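Local structure of 4-methyl-5(B-hydroxyethyl)-thiazole monophosphate biosynthesis enzyme (Vibrio cholerae O1 biovar El Tor, 3OT1) at residues 134-137 with 143-146; 146-151 with 166-171. The protein is of unknown function but, as a member of the DJ-1/PfpI family, may act in thiazole monophosphate biosynthesis. All blocks are in the same frame, centred on the assembly; numbering follows the deposited sequence. Where two conformers were deposited one is given.

Interaction 1 of 2, residues 134-137 with 143-146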
loop_
_atom_site.group_PDB
_atom_site.type_symbol
_atom_site.label_atom_id
_atom_site.label_comp_id
_atom_site.label_asym_id
_atom_site.label_seq_id
_atom_site.Cartn_x
_atom_site.Cartn_y
_atom_site.Cartn_z
ATOM N N ASN A 134 1.342 -10.657 -15.997
ATOM C CA ASN A 134 2.104 -10.263 -17.173
ATOM C C ASN A 134 3.422 -11.030 -17.284
ATOM O O ASN A 134 4.108 -10.931 -18.311
ATOM C CB ASN A 134 2.284 -8.725 -17.260
ATOM C CG ASN A 134 0.990 -7.998 -17.597
ATOM O OD1 ASN A 134 0.017 -8.580 -18.091
ATOM N ND2 ASN A 134 0.949 -6.714 -17.265
ATOM N N PHE A 135 3.728 -11.863 -16.268
ATOM C CA PHE A 135 4.912 -12.704 -16.245
ATOM C C PHE A 135 4.607 -14.204 -16.077
ATOM O O PHE A 135 5.526 -14.999 -15.886
ATOM C CB PHE A 135 5.897 -12.214 -15.156
ATOM C CG PHE A 135 6.510 -10.888 -15.475
ATOM C CD1 PHE A 135 7.600 -10.805 -16.305
ATOM C CD2 PHE A 135 5.952 -9.718 -14.999
ATOM C CE1 PHE A 135 8.150 -9.583 -16.634
ATOM C CE2 PHE A 135 6.501 -8.482 -15.326
ATOM C CZ PHE A 135 7.595 -8.411 -16.143
ATOM N N PHE A 136 3.337 -14.593 -16.195
ATOM C CA PHE A 136 2.974 -16.011 -16.055
ATOM C C PHE A 136 3.793 -16.910 -16.979
ATOM O O PHE A 136 4.097 -18.055 -16.643
ATOM C CB PHE A 136 1.496 -16.230 -16.388
ATOM C CG PHE A 136 0.509 -15.861 -15.298
ATOM C CD1 PHE A 136 0.839 -15.704 -13.958
ATOM C CD2 PHE A 136 -0.834 -15.783 -15.656
ATOM C CE1 PHE A 136 -0.172 -15.405 -13.041
ATOM C CE2 PHE A 136 -1.810 -15.491 -14.744
ATOM C CZ PHE A 136 -1.486 -15.331 -13.439
ATOM N N ASP A 137 4.130 -16.384 -18.150
ATOM C CA ASP A 137 4.854 -17.170 -19.138
ATOM C C ASP A 137 6.290 -17.535 -18.735
ATOM O O ASP A 137 6.930 -18.356 -19.388
ATOM C CB ASP A 137 4.793 -16.499 -20.525
ATOM C CG ASP A 137 5.561 -15.178 -20.606
ATOM O OD1 ASP A 137 5.799 -14.747 -21.758
ATOM O OD2 ASP A 137 5.935 -14.569 -19.580
ATOM N N ARG A 143 3.784 -25.979 -13.150
ATOM C CA ARG A 143 3.997 -25.456 -11.784
ATOM C C ARG A 143 3.268 -24.139 -11.532
ATOM O O ARG A 143 3.220 -23.675 -10.396
ATOM C CB ARG A 143 5.487 -25.232 -11.537
ATOM C CG ARG A 143 6.376 -26.487 -11.621
ATOM C CD ARG A 143 6.294 -27.338 -10.366
ATOM N NE ARG A 143 5.124 -28.216 -10.322
ATOM C CZ ARG A 143 4.663 -28.845 -9.235
ATOM N NH1 ARG A 143 3.595 -29.642 -9.336
ATOM N NH2 ARG A 143 5.252 -28.705 -8.048
ATOM N N LEU A 144 2.737 -23.516 -12.579
ATOM C CA LEU A 144 2.079 -22.210 -12.432
ATOM C C LEU A 144 0.759 -22.335 -11.682
ATOM O O LEU A 144 -0.109 -23.112 -12.062
ATOM C CB LEU A 144 1.819 -21.580 -13.803
ATOM C CG LEU A 144 1.096 -20.219 -13.766
ATOM C CD1 LEU A 144 1.914 -19.099 -13.103
ATOM C CD2 LEU A 144 0.728 -19.869 -15.216
ATOM N N SER A 145 0.616 -21.534 -10.627
ATOM C CA SER A 145 -0.644 -21.306 -9.970
ATOM C C SER A 145 -1.230 -19.968 -10.429
ATOM O O SER A 145 -0.486 -18.978 -10.574
ATOM C CB SER A 145 -0.415 -21.244 -8.476
ATOM O OG SER A 145 -1.601 -20.873 -7.820
ATOM N N ARG A 146 -2.548 -19.924 -10.607
ATOM C CA ARG A 146 -3.273 -18.681 -10.850
ATOM C C ARG A 146 -4.028 -18.215 -9.617
ATOM O O ARG A 146 -4.871 -17.326 -9.704
ATOM C CB ARG A 146 -4.232 -18.827 -12.036
ATOM C CG ARG A 146 -3.497 -19.038 -13.347
ATOM C CD ARG A 146 -4.423 -19.361 -14.511
ATOM N NE ARG A 146 -3.668 -19.437 -15.760
ATOM C CZ ARG A 146 -2.930 -20.476 -16.137
ATOM N NH1 ARG A 146 -2.281 -20.436 -17.291
ATOM N NH2 ARG A 146 -2.842 -21.561 -15.378
#

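Interaction 2 of 2, residues 146-151 with 166-171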
loop_
_atom_site.group_PDB
_atom_site.type_symbol
_atom_site.label_atom_id
_atom_site.label_comp_id
_atom_site.label_asym_id
_atom_site.label_seq_id
_atom_site.Cartn_x
_atom_site.Cartn_y
_atom_site.Cartn_z
ATOM N N ARG A 146 -2.548 -19.924 -10.607
ATOM C CA ARG A 146 -3.273 -18.681 -10.850
ATOM C C ARG A 146 -4.028 -18.215 -9.617
ATOM O O ARG A 146 -4.871 -17.326 -9.704
ATOM C CB ARG A 146 -4.232 -18.827 -12.036
ATOM C CG ARG A 146 -3.497 -19.038 -13.347
ATOM C CD ARG A 146 -4.423 -19.361 -14.511
ATOM N NE ARG A 146 -3.668 -19.437 -15.760
ATOM C CZ ARG A 146 -2.930 -20.476 -16.137
ATOM N NH1 ARG A 146 -2.281 -20.436 -17.291
ATOM N NH2 ARG A 146 -2.842 -21.561 -15.378
ATOM N N GLN A 147 -3.723 -18.802 -8.469
ATOM C CA GLN A 147 -4.269 -18.282 -7.222
ATOM C C GLN A 147 -3.730 -16.886 -6.966
ATOM O O GLN A 147 -2.577 -16.585 -7.284
ATOM C CB GLN A 147 -3.850 -19.139 -6.046
ATOM C CG GLN A 147 -4.354 -20.553 -6.050
ATOM C CD GLN A 147 -3.464 -21.396 -5.199
ATOM O OE1 GLN A 147 -2.391 -21.826 -5.625
ATOM N NE2 GLN A 147 -3.862 -21.581 -3.970
ATOM N N ARG A 148 -4.561 -16.048 -6.369
ATOM C CA ARG A 148 -4.113 -14.727 -5.939
ATOM C C ARG A 148 -2.976 -14.840 -4.928
ATOM O O ARG A 148 -2.042 -14.028 -4.984
ATOM C CB ARG A 148 -5.280 -13.924 -5.351
ATOM C CG ARG A 148 -6.346 -13.565 -6.378
ATOM C CD ARG A 148 -7.545 -12.903 -5.762
ATOM N NE ARG A 148 -7.246 -11.578 -5.260
ATOM C CZ ARG A 148 -7.176 -10.475 -6.004
ATOM N NH1 ARG A 148 -7.401 -10.513 -7.310
ATOM N NH2 ARG A 148 -6.909 -9.332 -5.410
ATOM N N VAL A 149 -3.053 -15.821 -4.025
ATOM C CA VAL A 149 -2.005 -16.160 -3.068
ATOM C C VAL A 149 -1.807 -17.683 -3.122
ATOM O O VAL A 149 -2.753 -18.429 -2.958
ATOM C CB VAL A 149 -2.397 -15.731 -1.640
ATOM C CG1 VAL A 149 -1.327 -16.108 -0.629
ATOM C CG2 VAL A 149 -2.683 -14.225 -1.559
ATOM N N CYS A 150 -0.578 -18.093 -3.396
ATOM C CA CYS A 150 -0.210 -19.492 -3.527
ATOM C C CYS A 150 0.811 -19.895 -2.456
ATOM O O CYS A 150 1.914 -19.325 -2.396
ATOM C CB CYS A 150 0.389 -19.734 -4.908
ATOM S SG CYS A 150 1.049 -21.414 -5.156
ATOM N N TYR A 151 0.478 -20.867 -1.614
ATOM C CA TYR A 151 1.403 -21.437 -0.657
ATOM C C TYR A 151 1.813 -22.834 -1.103
ATOM O O TYR A 151 0.962 -23.660 -1.418
ATOM C CB TYR A 151 0.783 -21.491 0.739
ATOM C CG TYR A 151 1.754 -22.042 1.764
ATOM C CD1 TYR A 151 3.008 -21.465 1.927
ATOM C CD2 TYR A 151 1.439 -23.128 2.568
ATOM C CE1 TYR A 151 3.928 -21.938 2.842
ATOM C CE2 TYR A 151 2.358 -23.596 3.521
ATOM C CZ TYR A 151 3.598 -22.990 3.636
ATOM O OH TYR A 151 4.550 -23.433 4.519
ATOM N N ALA A 166 -1.553 -7.632 -2.489
ATOM C CA ALA A 166 -0.504 -7.484 -1.510
ATOM C C ALA A 166 -1.027 -7.614 -0.071
ATOM O O ALA A 166 -0.359 -8.181 0.779
ATOM C CB ALA A 166 0.271 -6.182 -1.709
ATOM N N LEU A 167 -2.196 -7.032 0.207
ATOM C CA LEU A 167 -2.779 -7.160 1.528
ATOM C C LEU A 167 -3.120 -8.631 1.842
ATOM O O LEU A 167 -2.817 -9.149 2.920
ATOM C CB LEU A 167 -3.989 -6.260 1.596
ATOM C CG LEU A 167 -4.693 -6.150 2.921
ATOM C CD1 LEU A 167 -3.713 -5.934 4.041
ATOM C CD2 LEU A 167 -5.734 -5.023 2.864
ATOM N N GLU A 168 -3.746 -9.314 0.881
ATOM C CA GLU A 168 -4.055 -10.732 1.024
ATOM C C GLU A 168 -2.790 -11.538 1.289
ATOM O O GLU A 168 -2.778 -12.424 2.139
ATOM C CB GLU A 168 -4.723 -11.248 -0.255
ATOM C CG GLU A 168 -6.107 -10.695 -0.483
ATOM C CD GLU A 168 -6.484 -10.742 -1.948
ATOM O OE1 GLU A 168 -6.820 -11.827 -2.433
ATOM O OE2 GLU A 168 -6.417 -9.698 -2.627
ATOM N N PHE A 169 -1.725 -11.225 0.581
ATOM C CA PHE A 169 -0.426 -11.887 0.717
ATOM C C PHE A 169 0.165 -11.662 2.104
ATOM O O PHE A 169 0.627 -12.615 2.756
ATOM C CB PHE A 169 0.466 -11.320 -0.395
ATOM C CG PHE A 169 1.947 -11.599 -0.294
ATOM C CD1 PHE A 169 2.475 -12.842 -0.597
ATOM C CD2 PHE A 169 2.828 -10.570 -0.041
ATOM C CE1 PHE A 169 3.821 -13.031 -0.634
ATOM C CE2 PHE A 169 4.186 -10.770 -0.050
ATOM C CZ PHE A 169 4.681 -12.011 -0.341
ATOM N N ALA A 170 0.235 -10.406 2.553
ATOM C CA ALA A 170 0.794 -10.100 3.860
ATOM C C ALA A 170 -0.014 -10.769 4.991
ATOM O O ALA A 170 0.571 -11.281 5.949
ATOM C CB ALA A 170 0.902 -8.606 4.056
ATOM N N LEU A 171 -1.332 -10.764 4.875
ATOM C CA LEU A 171 -2.176 -11.421 5.864
ATOM C C LEU A 171 -1.963 -12.934 5.860
ATOM O O LEU A 171 -1.955 -13.549 6.932
ATOM C CB LEU A 171 -3.635 -11.054 5.641
ATOM C CG LEU A 171 -3.953 -9.584 5.966
ATOM C CD1 LEU A 171 -5.290 -9.175 5.335
ATOM C CD2 LEU A 171 -3.903 -9.279 7.460
#

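Interaction 1 of 2, residues 134-137 with 143-146
Apolar packing carries most of this contact: the benzyl group of Phe-136 meets the forked tip of Leu-144, the two side chains crossing at about a right angle. Both methyls take part. CD1 of Leu-144 lies 3.7 Å from CD1 of Phe-136. CD2 of Leu-144 sits 3.9 Å from CB of Phe-136, so one methyl rests near the ring and the other near its root. A chi1 of 178° swings Leu-144 CG opposite its backbone N, and the methyls arrive at the 3-10 turn that holds Phe-136. Both segments belong to the long connection between helix 113-119 and strand 149-152 of the DJ-1/PfpI fold, and the pair draws two parts of that irregular chain together; Phe-136 also leans on Thr-130 and Cys-131. A second, looser contact is made by the aliphatic part of Arg-146, whose CG passes 4.2 Å from CE2 of Phe-136. In the conformer given, the guanidinium plane is turned 66° from the ring, far from a parallel stack, and CD2 of Leu-144 lies toward the rim of one guanidinium face. Polar bonds lie to the side of this packing: Ser-145 OG pairs with Gln-147 OE1, and Ser-145 O accepts from Thr-130 OG1.

Interaction 2 of 2, residues 146-151 with 166-171
Arg-148, just ahead of strand 149-152, reaches over to Glu-168 on helix 166-178 and grips its carboxylate with two nitrogens. Followed outward, Arg-148 first brings CB to 3.9 Å from Glu-168 OE1. CD of Arg-148 lies 3.6 Å from OE1 of Glu-168; the bend at chi3 (69°) then turns NE toward the carboxylate and sets the guanidinium side-on to the acid. NE of Arg-148 donates to OE1 of Glu-168 at 2.9 Å. NH2 of Arg-148 donates to OE2 of Glu-168 at 2.8 Å, and this bond too is nearly straight. Each oxygen offers its syn lone pair, and the two planes lie within 5° of each other: a coplanar, bidentate salt bridge. At the tip, NH1 and NH2 also bond to backbone of the neighbouring subunit. Gln-196 NE2 is a second donor to Glu-168 OE2.

Nearer the two backbones the contact turns apolar. Val-149 CG2 touches Glu-168 CB at 3.8 Å. It also reaches to 4.4 Å from Phe-169 CB, meeting the base of that residue, whose ring continues toward Ala-108 and Ile-110 on strand 106-110. The edge strand 149-152 pairs antiparallel with strand 157-160, and the chain then enters helix 166-178, which packs on the sheet of this alpha/beta fold. Two straight bonds to two oxygens restrict rotation of both the guanidinium and the carboxylate, and the pairing probably favours the charged form of each while presenting Arg-148 to the other subunit.

The two contacts follow one another along the chain, sharing Arg-146 and touching where Ser-145 CB packs on Cys-150 SG. Both are partly buried. Interaction 1 is the more peripheral, its centre about 16 Å from the centre of the chain, and ties together two pieces of a single irregular connection mainly by apolar packing. Interaction 2, centred about 9 Å from that point, instead joins different regular elements, the edge strand and a helix lying on the sheet, and combines a charged clasp with valine packing against buried Phe-169. Their arginines differ accordingly: Arg-146 contributes chiefly its aliphatic stem on the exposed surface, whereas Arg-148 uses its charged head, within the subunit and across to the partner chain.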